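Local coordinates for lombricine kinase (Urechis caupo, PDB 3JPZ), which catalyses the reversible transfer of a phosphoryl group between ATP and the guanidino compound lombricine, as a member of the phosphagen kinase family, at residues A[40-45]-A[66-71]. Sequence-based numbering, arbitrary orientation.
Sequences HGVTVD and EESYEV
His-40 and Glu-67 meet ring edge to carboxylate: OE1 of Glu-67 lies near the imidazole plane, 3.5 Å from CE1 of His-40, and the ring and carboxylate planes stand 78° apart. The glutamate chain bends at chi2 (80°), which folds the carboxylate back toward the glutamate's own backbone N, on the side of the histidine. His-40 has a definite partner for ND1, a hydrogen bond to OD2 of Asp-65, the residue just ahead of 66-71; OD1 of Asp-65 is hydrogen-bonded to OG of Ser-68, so one carboxylate ties the His-40 loop to the chain around Ser-68.

The second contact pairs Val-42 with Ser-68, both buried, whose CA atoms are 6.9 Å apart. CG1 of Val-42 presses on OG of Ser-68 at 3.3 Å, while CB of Val-42 stays 3.9 Å from that oxygen. With chi1 at 175°, CG1 extends opposite the valine's backbone N and becomes the branch that reaches the serine. The methyl thus packs against an oxygen already engaged. Val-47 of helix 44-53 touches both side chains, carrying the packing into that helix, whose N-cap is Thr-43.

This joins the loop leading into helix 44-53 to segment 66-71, which runs into helix 68-71, within the N-terminal phosphagen kinase domain, away from the nucleotide-binding residues. The two segments bury just 148 Å² between them. With two carboxylates close to the imidazole, that of Glu-67 at its edge, a protonated, positively charged ring would be expected to be favoured.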
ATOM      1  N   HIS A  40     -12.859 -15.673  -9.239  1.00 22.69           N
ATOM      2  CA  HIS A  40     -12.393 -14.318  -9.504  1.00 24.94           C
ATOM      3  C   HIS A  40     -10.871 -14.217  -9.371  1.00 30.36           C
ATOM      4  O   HIS A  40     -10.301 -13.126  -9.453  1.00 17.80           O
ATOM      5  CB  HIS A  40     -13.090 -13.311  -8.590  1.00 17.99           C
ATOM      6  CG  HIS A  40     -14.583 -13.329  -8.697  1.00 30.95           C
ATOM      7  ND1 HIS A  40     -15.398 -13.754  -7.670  1.00 34.50           N
ATOM      8  CD2 HIS A  40     -15.410 -12.976  -9.711  1.00 33.99           C
ATOM      9  CE1 HIS A  40     -16.662 -13.655  -8.044  1.00 44.91           C
ATOM     10  NE2 HIS A  40     -16.696 -13.188  -9.279  1.00 32.54           N
ATOM     11  N   GLY A  41     -10.221 -15.357  -9.166  1.00 17.67           N
ATOM     12  CA  GLY A  41      -8.772 -15.428  -9.203  1.00 20.54           C
ATOM     13  C   GLY A  41      -8.116 -15.095  -7.879  1.00 25.78           C
ATOM     14  O   GLY A  41      -6.899 -14.948  -7.796  1.00 21.83           O
ATOM     15  N   VAL A  42      -8.922 -14.955  -6.838  1.00 16.27           N
ATOM     16  CA  VAL A  42      -8.378 -14.787  -5.500  1.00 21.53           C
ATOM     17  C   VAL A  42      -7.570 -16.025  -5.135  1.00 14.65           C
ATOM     18  O   VAL A  42      -8.007 -17.150  -5.354  1.00 29.97           O
ATOM     19  CB  VAL A  42      -9.481 -14.580  -4.455  1.00 17.93           C
ATOM     20  CG1 VAL A  42      -8.876 -14.525  -3.053  1.00 26.00           C
ATOM     21  CG2 VAL A  42     -10.253 -13.314  -4.757  1.00 15.34           C
ATOM     22  N   THR A  43      -6.394 -15.806  -4.562  1.00 21.84           N
ATOM     23  CA  THR A  43      -5.504 -16.890  -4.181  1.00 18.45           C
ATOM     24  C   THR A  43      -5.224 -16.845  -2.687  1.00 19.34           C
ATOM     25  O   THR A  43      -5.469 -15.835  -2.039  1.00 12.87           O
ATOM     26  CB  THR A  43      -4.148 -16.734  -4.864  1.00 26.84           C
ATOM     27  OG1 THR A  43      -3.499 -15.574  -4.333  1.00 13.69           O
ATOM     28  CG2 THR A  43      -4.312 -16.574  -6.365  1.00 16.28           C
ATOM     29  N   VAL A  44      -4.686 -17.934  -2.148  1.00 15.34           N
ATOM     30  CA  VAL A  44      -4.343 -17.977  -0.734  1.00 28.58           C
ATOM     31  C   VAL A  44      -3.420 -16.811  -0.399  1.00 15.34           C
ATOM     32  O   VAL A  44      -3.592 -16.149   0.618  1.00 15.37           O
ATOM     33  CB  VAL A  44      -3.679 -19.316  -0.331  1.00 30.13           C
ATOM     34  CG1 VAL A  44      -2.265 -19.427  -0.900  1.00 12.66           C
ATOM     35  CG2 VAL A  44      -3.658 -19.459   1.185  1.00 34.36           C
ATOM     36  N   ASP A  45      -2.460 -16.548  -1.280  1.00 18.82           N
ATOM     37  CA  ASP A  45      -1.508 -15.476  -1.061  1.00 18.90           C
ATOM     38  C   ASP A  45      -2.203 -14.144  -0.886  1.00 20.70           C
ATOM     39  O   ASP A  45      -1.838 -13.377  -0.010  1.00 13.91           O
ATOM     40  CB  ASP A  45      -0.502 -15.398  -2.205  1.00 40.54           C
ATOM     41  CG  ASP A  45       0.728 -16.222  -1.935  1.00 41.21           C
ATOM     42  OD1 ASP A  45       0.741 -16.915  -0.895  1.00 19.70           O
ATOM     43  OD2 ASP A  45       1.673 -16.169  -2.747  1.00 34.84           O
ATOM     44  N   GLU A  66     -16.427 -13.460  -2.251  1.00 18.79           N
ATOM     45  CA  GLU A  66     -17.324 -14.272  -1.443  1.00 36.39           C
ATOM     46  C   GLU A  66     -16.822 -15.703  -1.443  1.00 29.51           C
ATOM     47  O   GLU A  66     -16.875 -16.402  -0.427  1.00 15.01           O
ATOM     48  CB  GLU A  66     -18.748 -14.207  -2.001  1.00 29.81           C
ATOM     49  CG  GLU A  66     -19.683 -15.232  -1.411  1.00 33.62           C
ATOM     50  CD  GLU A  66     -21.141 -14.932  -1.701  1.00 28.80           C
ATOM     51  OE1 GLU A  66     -21.429 -14.114  -2.600  1.00 26.05           O
ATOM     52  OE2 GLU A  66     -22.000 -15.520  -1.023  1.00 22.92           O
ATOM     53  N   GLU A  67     -16.302 -16.110  -2.595  1.00 21.53           N
ATOM     54  CA  GLU A  67     -15.860 -17.472  -2.817  1.00 32.34           C
ATOM     55  C   GLU A  67     -14.641 -17.790  -1.954  1.00 12.53           C
ATOM     56  O   GLU A  67     -14.335 -18.947  -1.692  1.00 18.18           O
ATOM     57  CB  GLU A  67     -15.545 -17.672  -4.301  1.00 30.84           C
ATOM     58  CG  GLU A  67     -16.782 -17.806  -5.205  1.00 35.19           C
ATOM     59  CD  GLU A  67     -17.445 -16.472  -5.554  1.00 40.53           C
ATOM     60  OE1 GLU A  67     -16.997 -15.411  -5.072  1.00 22.24           O
ATOM     61  OE2 GLU A  67     -18.431 -16.483  -6.324  1.00 51.17           O
ATOM     62  N   SER A  68     -13.953 -16.752  -1.506  1.00 12.42           N
ATOM     63  CA  SER A  68     -12.787 -16.925  -0.651  1.00 26.14           C
ATOM     64  C   SER A  68     -13.083 -17.802   0.556  1.00 11.82           C
ATOM     65  O   SER A  68     -12.256 -18.611   0.955  1.00 19.51           O
ATOM     66  CB  SER A  68     -12.275 -15.571  -0.175  1.00 17.55           C
ATOM     67  OG  SER A  68     -11.614 -14.889  -1.219  1.00 12.72           O
ATOM     68  N   TYR A  69     -14.259 -17.643   1.142  1.00 15.67           N
ATOM     69  CA  TYR A  69     -14.605 -18.394   2.349  1.00 20.18           C
ATOM     70  C   TYR A  69     -14.714 -19.900   2.107  1.00 25.79           C
ATOM     71  O   TYR A  69     -14.486 -20.698   3.009  1.00 18.23           O
ATOM     72  CB  TYR A  69     -15.893 -17.837   2.959  1.00 24.10           C
ATOM     73  CG  TYR A  69     -15.676 -16.508   3.645  1.00 13.01           C
ATOM     74  CD1 TYR A  69     -15.205 -16.453   4.948  1.00 24.28           C
ATOM     75  CD2 TYR A  69     -15.913 -15.314   2.987  1.00 12.85           C
ATOM     76  CE1 TYR A  69     -14.996 -15.248   5.579  1.00 10.88           C
ATOM     77  CE2 TYR A  69     -15.710 -14.106   3.609  1.00 13.18           C
ATOM     78  CZ  TYR A  69     -15.250 -14.081   4.912  1.00 26.43           C
ATOM     79  OH  TYR A  69     -15.035 -12.884   5.558  1.00 16.82           O
ATOM     80  N   GLU A  70     -15.048 -20.304   0.890  1.00 25.40           N
ATOM     81  CA  GLU A  70     -15.149 -21.727   0.616  1.00 24.21           C
ATOM     82  C   GLU A  70     -13.852 -22.297   0.027  1.00 21.29           C
ATOM     83  O   GLU A  70     -13.387 -23.334   0.473  1.00 24.04           O
ATOM     84  CB  GLU A  70     -16.357 -22.034  -0.271  1.00 30.09           C
ATOM     85  CG  GLU A  70     -16.463 -21.186  -1.512  1.00 43.82           C
ATOM     86  CD  GLU A  70     -17.372 -21.803  -2.556  1.00 61.97           C
ATOM     87  OE1 GLU A  70     -18.433 -22.347  -2.178  1.00 67.19           O
ATOM     88  OE2 GLU A  70     -17.025 -21.747  -3.756  1.00 70.26           O
ATOM     89  N   VAL A  71     -13.257 -21.619  -0.950  1.00 27.78           N
ATOM     90  CA  VAL A  71     -12.042 -22.129  -1.583  1.00 28.44           C
ATOM     91  C   VAL A  71     -10.903 -22.237  -0.572  1.00 22.64           C
ATOM     92  O   VAL A  71     -10.128 -23.193  -0.593  1.00 28.98           O
ATOM     93  CB  VAL A  71     -11.611 -21.256  -2.779  1.00 25.90           C
ATOM     94  CG1 VAL A  71     -10.205 -21.629  -3.245  1.00 21.95           C
ATOM     95  CG2 VAL A  71     -12.600 -21.409  -3.910  1.00 21.03           C
TER